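Local coordinates for protein neutral ceramidase (Pseudomonas aeruginosa, PDB 2ZWS) that hydrolyses the N-acyl linkage of ceramides to release sphingosine and a free fatty acid, and also catalyses the reverse synthesis, as a zinc-dependent secreted enzyme, at residues A[10-14]-A[553-557]; A[370-374]-A[463-469]; A[565-569]-A[609-613]; A[145-150]-A[287-291]. All coordinates share one frame; numbering follows the deposited sequence. Where two conformers were deposited one is given.

Contact 1 of 4, residues A[10-14]-A[553-557]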
loop_
_atom_site.group_PDB
_atom_site.type_symbol
_atom_site.label_atom_id
_atom_site.label_comp_id
_atom_site.label_asym_id
_atom_site.label_seq_id
_atom_site.Cartn_x
_atom_site.Cartn_y
_atom_site.Cartn_z
ATOM N N GLY A 10 -8.371 11.997 7.197
ATOM C CA GLY A 10 -9.357 10.919 7.344
ATOM C C GLY A 10 -8.708 9.553 7.179
ATOM O O GLY A 10 -7.673 9.418 6.516
ATOM N N LYS A 11 -9.273 8.529 7.810
ATOM C CA LYS A 11 -8.721 7.189 7.684
ATOM C C LYS A 11 -9.888 6.214 7.612
ATOM O O LYS A 11 -10.892 6.370 8.326
ATOM C CB LYS A 11 -7.802 6.887 8.878
ATOM C CG LYS A 11 -7.160 5.548 8.916
ATOM C CD LYS A 11 -6.212 5.488 10.100
ATOM C CE LYS A 11 -6.262 4.145 10.736
ATOM N NZ LYS A 11 -5.488 4.069 11.978
ATOM N N ALA A 12 -9.784 5.221 6.733
ATOM C CA ALA A 12 -10.851 4.213 6.624
ATOM C C ALA A 12 -10.310 2.852 6.245
ATOM O O ALA A 12 -9.285 2.734 5.616
ATOM C CB ALA A 12 -11.908 4.633 5.627
ATOM N N ASP A 13 -11.028 1.838 6.685
ATOM C CA ASP A 13 -10.631 0.436 6.599
ATOM C C ASP A 13 -10.790 -0.075 5.155
ATOM O O ASP A 13 -11.878 0.085 4.560
ATOM C CB ASP A 13 -11.576 -0.301 7.545
ATOM C CG ASP A 13 -11.256 -1.786 7.718
ATOM O OD1 ASP A 13 -10.368 -2.346 7.033
ATOM O OD2 ASP A 13 -11.924 -2.413 8.588
ATOM N N ILE A 14 -9.710 -0.630 4.574
ATOM C CA ILE A 14 -9.745 -1.199 3.231
ATOM C C ILE A 14 -9.326 -2.683 3.281
ATOM O O ILE A 14 -8.903 -3.265 2.259
ATOM C CB ILE A 14 -8.831 -0.445 2.245
ATOM C CG1 ILE A 14 -7.401 -0.284 2.812
ATOM C CG2 ILE A 14 -9.390 0.902 1.889
ATOM C CD1 ILE A 14 -6.371 0.309 1.778
ATOM N N LEU A 553 -16.301 -8.992 5.771
ATOM C CA LEU A 553 -14.958 -8.430 6.073
ATOM C C LEU A 553 -14.890 -7.719 7.399
ATOM O O LEU A 553 -13.802 -7.362 7.879
ATOM C CB LEU A 553 -14.571 -7.427 4.999
ATOM C CG LEU A 553 -14.691 -7.940 3.577
ATOM C CD1 LEU A 553 -14.209 -6.889 2.588
ATOM C CD2 LEU A 553 -13.895 -9.159 3.414
ATOM N N ARG A 554 -16.067 -7.469 7.966
ATOM C CA ARG A 554 -16.186 -6.738 9.221
ATOM C C ARG A 554 -15.500 -5.357 9.143
ATOM O O ARG A 554 -14.778 -4.932 10.038
ATOM C CB ARG A 554 -15.709 -7.592 10.404
ATOM C CG ARG A 554 -16.536 -8.888 10.505
ATOM C CD ARG A 554 -16.547 -9.505 11.884
ATOM N NE ARG A 554 -17.266 -8.693 12.868
ATOM C CZ ARG A 554 -18.590 -8.661 13.006
ATOM N NH1 ARG A 554 -19.120 -7.882 13.943
ATOM N NH2 ARG A 554 -19.370 -9.385 12.204
ATOM N N THR A 555 -15.759 -4.700 8.017
ATOM C CA THR A 555 -15.206 -3.404 7.680
ATOM C C THR A 555 -15.620 -2.391 8.773
ATOM O O THR A 555 -16.831 -2.294 9.135
ATOM C CB THR A 555 -15.732 -3.011 6.299
ATOM O OG1 THR A 555 -15.335 -3.992 5.315
ATOM C CG2 THR A 555 -15.276 -1.601 5.890
ATOM N N GLU A 556 -14.638 -1.651 9.300
ATOM C CA GLU A 556 -14.824 -0.660 10.378
ATOM C C GLU A 556 -15.250 -1.300 11.694
ATOM O O GLU A 556 -15.624 -0.600 12.655
ATOM C CB GLU A 556 -15.801 0.459 9.979
ATOM C CG GLU A 556 -15.394 1.239 8.692
ATOM C CD GLU A 556 -14.122 2.089 8.835
ATOM O OE1 GLU A 556 -13.710 2.453 9.954
ATOM O OE2 GLU A 556 -13.592 2.489 7.801
ATOM N N LYS A 557 -15.225 -2.634 11.707
ATOM C CA LYS A 557 -15.496 -3.403 12.918
ATOM C C LYS A 557 -14.330 -4.341 13.237
ATOM O O LYS A 557 -13.179 -4.041 12.866
ATOM C CB LYS A 557 -16.851 -4.111 12.815
ATOM C CG LYS A 557 -18.025 -3.118 12.632
ATOM C CD LYS A 557 -19.334 -3.855 12.355
ATOM C CE LYS A 557 -20.014 -4.274 13.654
ATOM N NZ LYS A 557 -21.245 -5.085 13.400
HETATM O O HOH W 1 -11.997 -1.925 11.423
#
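Two carboxylates, those of Asp-13 and Glu-556, are the flat groups of this contact, and each takes the backbone N-H of the other's residue. Asp-13 OD2 is reached by Glu-556 N at 2.9 Å, on the anti side of the carboxylate and 24° out of its plane. Glu-556 OE2 is instead met from above its carboxylate plane, 47° out of it, by Asp-13 N at 2.9 Å, in a nearly straight bond. Asp-13 reaches across because its CG stands anti to its own backbone N (chi1 -175°). Glu-556 has a bend at chi2 that folds its carboxylate back to the end of strand 5-13, where OE2 also lies 3.4 Å from Ala-12 CA; the small alanine leaves room for it. The 553-557 loop presents the N-H of Glu-556 through a type II turn from Arg-554 to Lys-557. A water donates to both Asp-13 OD2 and Lys-557 O. The Asp-13 side chain lies about 12 Å from the bound magnesium ion. Asp-13 OD1 is hydrogen-bonded to Thr-15 OG1, while Arg-39 pairs with OD2; Arg-132 and Arg-136 of helix 120-138 pair with Glu-556. Reciprocal acid-to-amide bonds thus fasten the C-terminal part to the catalytic part, and although Asp-13 OD2 and Glu-556 OE2 are only 5.2 Å apart, the arginines offset their charge and probably keep both acids ionised.

Contact 2 of 4, residues A[370-374]-A[463-469]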
loop_
_atom_site.group_PDB
_atom_site.type_symbol
_atom_site.label_atom_id
_atom_site.label_comp_id
_atom_site.label_asym_id
_atom_site.label_seq_id
_atom_site.Cartn_x
_atom_site.Cartn_y
_atom_site.Cartn_z
ATOM N N CYS A 370 13.644 -4.615 -30.158
ATOM C CA CYS A 370 13.723 -3.376 -29.411
ATOM C C CYS A 370 13.716 -3.588 -27.859
ATOM O O CYS A 370 14.185 -2.682 -27.186
ATOM C CB CYS A 370 12.857 -2.199 -29.996
ATOM S SG CYS A 370 13.285 -1.516 -31.647
ATOM N N GLN A 371 13.375 -4.771 -27.338
ATOM C CA GLN A 371 13.568 -5.081 -25.909
ATOM C C GLN A 371 15.046 -5.213 -25.485
ATOM O O GLN A 371 15.351 -5.359 -24.297
ATOM C CB GLN A 371 12.781 -6.339 -25.519
ATOM C CG GLN A 371 11.264 -6.154 -25.495
ATOM C CD GLN A 371 10.786 -5.403 -24.253
ATOM O OE1 GLN A 371 11.556 -5.193 -23.312
ATOM N NE2 GLN A 371 9.506 -4.996 -24.249
ATOM N N ALA A 372 15.952 -5.175 -26.474
ATOM C CA ALA A 372 17.401 -5.014 -26.244
ATOM C C ALA A 372 17.970 -6.177 -25.441
ATOM O O ALA A 372 17.803 -7.334 -25.846
ATOM C CB ALA A 372 17.715 -3.631 -25.602
ATOM N N GLU A 373 18.599 -5.919 -24.304
ATOM C CA GLU A 373 19.261 -7.012 -23.583
ATOM C C GLU A 373 18.341 -7.998 -22.869
ATOM O O GLU A 373 18.782 -9.018 -22.354
ATOM C CB GLU A 373 20.435 -6.547 -22.708
ATOM C CG GLU A 373 20.345 -5.215 -22.045
ATOM C CD GLU A 373 20.434 -4.019 -22.991
ATOM O OE1 GLU A 373 21.476 -3.755 -23.649
ATOM O OE2 GLU A 373 19.429 -3.314 -23.043
ATOM N N LYS A 374 17.046 -7.704 -22.847
ATOM C CA LYS A 374 16.100 -8.624 -22.253
ATOM C C LYS A 374 15.985 -9.937 -23.032
ATOM O O LYS A 374 15.970 -9.933 -24.265
ATOM C CB LYS A 374 14.720 -7.947 -22.210
ATOM C CG LYS A 374 13.635 -8.752 -21.452
ATOM C CD LYS A 374 12.283 -8.004 -21.419
ATOM C CE LYS A 374 12.314 -6.879 -20.391
ATOM N NZ LYS A 374 11.151 -5.974 -20.648
ATOM N N GLY A 463 14.028 -6.479 -16.826
ATOM C CA GLY A 463 13.350 -7.744 -17.028
ATOM C C GLY A 463 11.953 -7.701 -16.435
ATOM O O GLY A 463 11.072 -8.410 -16.926
ATOM N N SER A 464 11.728 -6.900 -15.382
ATOM C CA SER A 464 10.342 -6.429 -15.169
ATOM C C SER A 464 10.140 -4.969 -15.572
ATOM O O SER A 464 9.125 -4.354 -15.201
ATOM C CB SER A 464 9.860 -6.669 -13.728
ATOM O OG SER A 464 9.574 -8.047 -13.533
ATOM N N THR A 465 11.094 -4.418 -16.327
ATOM C CA THR A 465 10.921 -3.100 -16.934
ATOM C C THR A 465 10.203 -3.315 -18.262
ATOM O O THR A 465 10.816 -3.672 -19.290
ATOM C CB THR A 465 12.267 -2.361 -17.066
ATOM O OG1 THR A 465 12.809 -2.108 -15.763
ATOM C CG2 THR A 465 12.116 -1.046 -17.829
ATOM N N LEU A 466 8.879 -3.188 -18.234
ATOM C CA LEU A 466 8.035 -3.761 -19.285
ATOM C C LEU A 466 8.292 -3.239 -20.687
ATOM O O LEU A 466 8.266 -4.012 -21.655
ATOM C CB LEU A 466 6.537 -3.582 -18.955
ATOM C CG LEU A 466 6.074 -4.256 -17.660
ATOM C CD1 LEU A 466 4.623 -3.850 -17.383
ATOM C CD2 LEU A 466 6.201 -5.777 -17.716
ATOM N N TYR A 467 8.479 -1.933 -20.804
ATOM C CA TYR A 467 8.397 -1.270 -22.121
ATOM C C TYR A 467 9.749 -1.078 -22.811
ATOM O O TYR A 467 9.880 -0.270 -23.720
ATOM C CB TYR A 467 7.613 0.053 -21.989
ATOM C CG TYR A 467 6.313 -0.167 -21.228
ATOM C CD1 TYR A 467 5.211 -0.783 -21.843
ATOM C CD2 TYR A 467 6.193 0.198 -19.872
ATOM C CE1 TYR A 467 4.016 -1.021 -21.118
ATOM C CE2 TYR A 467 5.003 -0.034 -19.137
ATOM C CZ TYR A 467 3.926 -0.623 -19.772
ATOM O OH TYR A 467 2.771 -0.860 -19.041
ATOM N N GLY A 468 10.746 -1.800 -22.320
ATOM C CA GLY A 468 12.068 -1.809 -22.945
ATOM C C GLY A 468 13.084 -0.879 -22.313
ATOM O O GLY A 468 12.839 -0.241 -21.273
ATOM N N PRO A 469 14.241 -0.747 -22.960
ATOM C CA PRO A 469 15.368 -0.044 -22.369
ATOM C C PRO A 469 15.097 1.441 -22.098
ATOM O O PRO A 469 15.736 2.029 -21.230
ATOM C CB PRO A 469 16.487 -0.227 -23.416
ATOM C CG PRO A 469 15.781 -0.506 -24.696
ATOM C CD PRO A 469 14.547 -1.272 -24.307
#
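Gln-371 and Lys-374 send their side chains into the 463-469 loop to meet the same run of backbone carbonyls. Gln-371 sets out away from that loop, but a bend at chi2 (-77°) brings the amide back. Its NE2 then donates to Leu-466 O at 3.0 Å, with the carbonyl oxygen close to the amide plane, while OE1 rests 3.4 Å from Gly-468 CA. Lys-374 starts toward the loop with CG anti to its backbone N and stays extended until chi3, where it turns and passes CE over Gly-463 CA at 3.6 Å. Both glycines have positive phi, where a side chain would be jammed against the preceding carbonyl. The lysine ammonium group ends between Thr-465 O at 2.7 Å and Gln-371 OE1 at 2.8 Å, approaching both from above the carbonyl plane; Ala-325 O is a third partner. A glutamine suits this place because it can donate with one end of the amide and accept the buried lysine with the other. Pro-469 CG packs on Ala-372 CB at 3.8 Å; its CD, by contrast, abuts Cys-370 O at 3.2 Å. A type II' turn folds the 370-374 segment, with Ala-372 at its positive-phi position. The whole contact joins the end of helix 365-370 to the link between helices 452-457 and 471-488. Tyr-455 of helix 452-457 bonds Gln-371 O, and Ser-464 is joined by a backbone hydrogen bond to Tyr-448, a ligand of the zinc ion.

Contact 3 of 4, residues A[565-569]-A[609-613]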
loop_
_atom_site.group_PDB
_atom_site.type_symbol
_atom_site.label_atom_id
_atom_site.label_comp_id
_atom_site.label_asym_id
_atom_site.label_seq_id
_atom_site.Cartn_x
_atom_site.Cartn_y
_atom_site.Cartn_z
ATOM N N ILE A 565 -12.650 -5.334 32.473
ATOM C CA ILE A 565 -13.815 -5.209 33.385
ATOM C C ILE A 565 -13.404 -4.824 34.810
ATOM O O ILE A 565 -14.176 -4.991 35.768
ATOM C CB ILE A 565 -14.706 -6.469 33.398
ATOM C CG1 ILE A 565 -13.846 -7.734 33.523
ATOM C CG2 ILE A 565 -15.605 -6.489 32.158
ATOM C CD1 ILE A 565 -14.638 -9.022 33.691
ATOM N N GLY A 566 -12.177 -4.331 34.944
ATOM C CA GLY A 566 -11.754 -3.669 36.157
ATOM C C GLY A 566 -10.954 -4.498 37.139
ATOM O O GLY A 566 -10.664 -5.669 36.915
ATOM N N LYS A 567 -10.652 -3.877 38.270
ATOM C CA LYS A 567 -9.628 -4.366 39.179
ATOM C C LYS A 567 -9.780 -5.708 39.942
ATOM O O LYS A 567 -8.751 -6.348 40.167
ATOM C CB LYS A 567 -9.188 -3.241 40.128
ATOM C CG LYS A 567 -7.695 -3.230 40.425
ATOM C CD LYS A 567 -7.133 -1.808 40.456
ATOM C CE LYS A 567 -6.816 -1.279 39.050
ATOM N NZ LYS A 567 -5.574 -1.863 38.449
ATOM N N ASP A 568 -10.957 -6.208 40.344
ATOM C CA ASP A 568 -12.345 -6.004 39.881
ATOM C C ASP A 568 -13.011 -4.605 39.992
ATOM O O ASP A 568 -12.346 -3.645 40.383
ATOM C CB ASP A 568 -13.199 -7.036 40.635
ATOM C CG ASP A 568 -13.394 -6.667 42.097
ATOM O OD1 ASP A 568 -14.442 -7.038 42.675
ATOM O OD2 ASP A 568 -12.507 -5.985 42.664
ATOM N N GLY A 569 -14.317 -4.468 39.696
ATOM C CA GLY A 569 -15.291 -5.567 39.532
ATOM C C GLY A 569 -15.405 -6.425 38.265
ATOM O O GLY A 569 -14.441 -7.097 37.875
ATOM N N GLU A 609 -3.107 -2.140 32.711
ATOM C CA GLU A 609 -3.575 -2.130 34.084
ATOM C C GLU A 609 -3.759 -3.556 34.586
ATOM O O GLU A 609 -4.316 -4.392 33.873
ATOM C CB GLU A 609 -4.887 -1.354 34.189
ATOM C CG GLU A 609 -4.707 0.138 34.436
ATOM C CD GLU A 609 -4.677 0.484 35.925
ATOM O OE1 GLU A 609 -3.661 0.189 36.598
ATOM O OE2 GLU A 609 -5.676 1.060 36.420
ATOM N N PRO A 610 -3.242 -3.855 35.793
ATOM C CA PRO A 610 -3.663 -5.069 36.485
ATOM C C PRO A 610 -5.179 -5.085 36.636
ATOM O O PRO A 610 -5.800 -4.025 36.757
ATOM C CB PRO A 610 -3.001 -4.938 37.856
ATOM C CG PRO A 610 -1.806 -4.086 37.611
ATOM C CD PRO A 610 -2.212 -3.115 36.548
ATOM N N GLY A 611 -5.773 -6.276 36.611
ATOM C CA GLY A 611 -7.224 -6.413 36.734
ATOM C C GLY A 611 -7.769 -7.610 35.980
ATOM O O GLY A 611 -7.029 -8.540 35.666
ATOM N N HIS A 612 -9.069 -7.581 35.702
ATOM C CA HIS A 612 -9.747 -8.682 35.028
ATOM C C HIS A 612 -10.155 -8.326 33.601
ATOM O O HIS A 612 -10.625 -7.213 33.335
ATOM C CB HIS A 612 -10.943 -9.139 35.866
ATOM C CG HIS A 612 -10.539 -9.741 37.178
ATOM N ND1 HIS A 612 -10.390 -8.993 38.328
ATOM C CD2 HIS A 612 -10.198 -11.010 37.508
ATOM C CE1 HIS A 612 -10.004 -9.783 39.317
ATOM N NE2 HIS A 612 -9.874 -11.011 38.843
ATOM N N TYR A 613 -9.964 -9.289 32.700
ATOM C CA TYR A 613 -10.173 -9.099 31.275
ATOM C C TYR A 613 -10.878 -10.312 30.685
ATOM O O TYR A 613 -10.840 -11.402 31.265
ATOM C CB TYR A 613 -8.815 -8.954 30.577
ATOM C CG TYR A 613 -8.050 -7.698 30.933
ATOM C CD1 TYR A 613 -8.093 -6.588 30.088
ATOM C CD2 TYR A 613 -7.269 -7.621 32.097
ATOM C CE1 TYR A 613 -7.399 -5.427 30.385
ATOM C CE2 TYR A 613 -6.570 -6.448 32.416
ATOM C CZ TYR A 613 -6.642 -5.354 31.547
ATOM O OH TYR A 613 -5.958 -4.187 31.826
#
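Ile-565 and His-612 meet through their backbones, Ile-565 N donating to His-612 O at 2.9 Å in a nearly straight bond. The amide of His-612 is satisfied in turn by Gly-566 O, 2.8 Å from His-612 N. This carbonyl oxygen also lies 3.5 Å from Gly-611 CA, a close approach that the bare glycine allows. Gly-566 itself has positive phi (99°), in a region suited to glycine. Lys-567 starts away from the partner segment, but bends at chi2, chi3 and chi4 carry its ammonium group back. There NZ donates to Pro-610 O at 2.8 Å, from above the carbonyl plane, and forms a weak, long salt bridge to Glu-609 OE1 at 3.4 Å, the two side chains crossing at about a right angle. A lysine is long enough to curl back and reach both acceptors. Within its own segment, Tyr-613 OH donates to Glu-609 O at 2.6 Å, tying the residues just before strand 611-622 to its start. The contact lies at the surface, where strand 560-566 ends and strand 611-622 begins. On its far side, strand 611-622 bonds to strand 629-642 through Gly-611 with Val-641 and Tyr-613 with Phe-639.

Contact 4 of 4, residues A[145-150]-A[287-291]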
loop_
_atom_site.group_PDB
_atom_site.type_symbol
_atom_site.label_atom_id
_atom_site.label_comp_id
_atom_site.label_asym_id
_atom_site.label_seq_id
_atom_site.Cartn_x
_atom_site.Cartn_y
_atom_site.Cartn_z
ATOM N N ARG A 145 -1.452 25.229 9.021
ATOM C CA ARG A 145 -0.191 25.500 8.354
ATOM C C ARG A 145 0.428 24.176 7.934
ATOM O O ARG A 145 0.188 23.116 8.551
ATOM C CB ARG A 145 0.760 26.186 9.320
ATOM C CG ARG A 145 0.192 27.519 9.809
ATOM C CD ARG A 145 1.015 28.141 10.917
ATOM N NE ARG A 145 2.268 28.734 10.462
ATOM C CZ ARG A 145 3.083 29.451 11.248
ATOM N NH1 ARG A 145 4.190 29.985 10.758
ATOM N NH2 ARG A 145 2.781 29.632 12.540
ATOM N N LEU A 146 1.218 24.254 6.884
ATOM C CA LEU A 146 1.953 23.103 6.351
ATOM C C LEU A 146 3.448 23.359 6.471
ATOM O O LEU A 146 3.943 24.440 6.118
ATOM C CB LEU A 146 1.577 22.866 4.886
ATOM C CG LEU A 146 0.372 21.956 4.536
ATOM C CD1 LEU A 146 -0.818 22.092 5.431
ATOM C CD2 LEU A 146 -0.061 22.145 3.086
ATOM N N PHE A 147 4.158 22.369 6.978
ATOM C CA PHE A 147 5.617 22.426 6.980
ATOM C C PHE A 147 6.245 21.267 6.237
ATOM O O PHE A 147 5.682 20.163 6.199
ATOM C CB PHE A 147 6.170 22.494 8.408
ATOM C CG PHE A 147 5.811 23.753 9.118
ATOM C CD1 PHE A 147 6.739 24.775 9.215
ATOM C CD2 PHE A 147 4.544 23.938 9.649
ATOM C CE1 PHE A 147 6.399 25.976 9.872
ATOM C CE2 PHE A 147 4.192 25.155 10.293
ATOM C CZ PHE A 147 5.128 26.161 10.380
ATOM N N TYR A 148 7.406 21.532 5.673
ATOM C CA TYR A 148 8.184 20.518 4.953
ATOM C C TYR A 148 9.570 20.372 5.603
ATOM O O TYR A 148 10.180 21.368 6.011
ATOM C CB TYR A 148 8.349 20.927 3.486
ATOM C CG TYR A 148 9.283 20.012 2.739
ATOM C CD1 TYR A 148 10.643 20.270 2.728
ATOM C CD2 TYR A 148 8.812 18.876 2.075
ATOM C CE1 TYR A 148 11.512 19.433 2.082
ATOM C CE2 TYR A 148 9.691 18.038 1.398
ATOM C CZ TYR A 148 11.022 18.335 1.418
ATOM O OH TYR A 148 11.918 17.516 0.769
ATOM N N GLY A 149 10.079 19.146 5.676
ATOM C CA GLY A 149 11.473 18.944 6.065
ATOM C C GLY A 149 11.995 17.672 5.450
ATOM O O GLY A 149 11.217 16.845 4.979
ATOM N N SER A 150 13.315 17.520 5.480
ATOM C CA SER A 150 13.943 16.304 5.006
ATOM C C SER A 150 15.151 15.948 5.871
ATOM O O SER A 150 15.668 16.801 6.633
ATOM C CB SER A 150 14.318 16.446 3.535
ATOM O OG SER A 150 15.409 17.332 3.367
ATOM N N ALA A 287 10.279 21.197 12.010
ATOM C CA ALA A 287 9.420 22.128 11.237
ATOM C C ALA A 287 10.284 23.012 10.331
ATOM O O ALA A 287 10.368 24.247 10.494
ATOM C CB ALA A 287 8.548 22.978 12.171
ATOM N N GLN A 288 10.962 22.366 9.397
ATOM C CA GLN A 288 12.145 22.988 8.781
ATOM C C GLN A 288 11.825 24.212 7.937
ATOM O O GLN A 288 12.521 25.247 8.016
ATOM C CB GLN A 288 12.949 21.963 7.974
ATOM C CG GLN A 288 13.526 20.823 8.830
ATOM C CD GLN A 288 14.270 19.762 8.037
ATOM O OE1 GLN A 288 14.677 18.729 8.588
ATOM N NE2 GLN A 288 14.387 19.966 6.750
ATOM N N GLU A 289 10.772 24.106 7.138
ATOM C CA GLU A 289 10.441 25.142 6.176
ATOM C C GLU A 289 8.929 25.227 6.084
ATOM O O GLU A 289 8.293 24.213 5.821
ATOM C CB GLU A 289 10.975 24.673 4.831
ATOM C CG GLU A 289 10.908 25.635 3.706
ATOM C CD GLU A 289 11.506 25.017 2.468
ATOM O OE1 GLU A 289 11.092 25.398 1.361
ATOM O OE2 GLU A 289 12.399 24.147 2.615
ATOM N N GLU A 290 8.332 26.399 6.280
ATOM C CA GLU A 290 6.882 26.500 6.070
ATOM C C GLU A 290 6.562 26.448 4.571
ATOM O O GLU A 290 7.217 27.125 3.768
ATOM C CB GLU A 290 6.270 27.755 6.701
ATOM C CG GLU A 290 4.755 27.754 6.596
ATOM C CD GLU A 290 4.082 28.792 7.453
ATOM O OE1 GLU A 290 4.791 29.689 7.968
ATOM O OE2 GLU A 290 2.840 28.722 7.572
ATOM N N VAL A 291 5.560 25.648 4.216
ATOM C CA VAL A 291 5.046 25.583 2.842
ATOM C C VAL A 291 4.077 26.740 2.629
ATOM O O VAL A 291 3.121 26.913 3.372
ATOM C CB VAL A 291 4.365 24.227 2.598
ATOM C CG1 VAL A 291 3.735 24.154 1.193
ATOM C CG2 VAL A 291 5.372 23.099 2.796
HETATM O O HOH W 2 1.644 26.888 5.769
#
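Tyr-148 and Glu-289 form the middle of this antiparallel pairing, held by the nearly straight bond from Tyr-148 N to Glu-289 O at 2.8 Å; the return bond from Glu-289 N to Tyr-148 O is weak. Next along, Val-291 N bonds Leu-146 O at 2.8 Å. On the buried face Leu-146, Tyr-148 and Val-291 pack together: Val-291 CG2 comes within 3.7 Å of Tyr-148 CB, and branched and aromatic carbons suit a face closed in by strands 5-13 and 403-407. Glu-289, on the same face, finds its polar partner in His-435. The other face is more open. There the Phe-147 ring receives Glu-290 CG over one face, 4.3 Å from its centroid, while Phe-147 CZ lies 3.6 Å above the Arg-145 guanidinium plane, offset toward the rim. Extended, with CG anti to the backbone N (chi1 -174°), Glu-290 runs on to Arg-145, which holds it side-on: NE meets OE2 and NH1 meets OE1, each at 2.9 Å and within the guanidinium plane, but from above the carboxylate plane. A water accepts from Leu-146 N and lies 2.8 Å from Glu-290 OE2. Entered from helix 265-286 through the positive-phi Ala-287, 289-291 is a short antiparallel strand paired with strand 142-152 of the large mixed sheet.

Contacts 1 and 2 are mostly buried, contact 4 is buried on one face, and contact 3 lies at the surface. Contacts 1 and 4 reach the same mixed sheet, through neighbouring strands 5-13 and 142-152, though their nearest atoms are about 13 Å apart. Contact 1 joins the two family regions by charged groups fixed on amides, whereas contact 2 lies within the first and uses buried polar side chains on loop carbonyls. Contact 4 is a strand pairing, and contact 3 a looser one at strand ends: glycines and a lysine, with a weak salt bridge, serve the exposed one, while contact 4 adds apolar packing and a double-pronged salt bridge. Contacts 2 and 3 lie on opposite sides of the chain's centre.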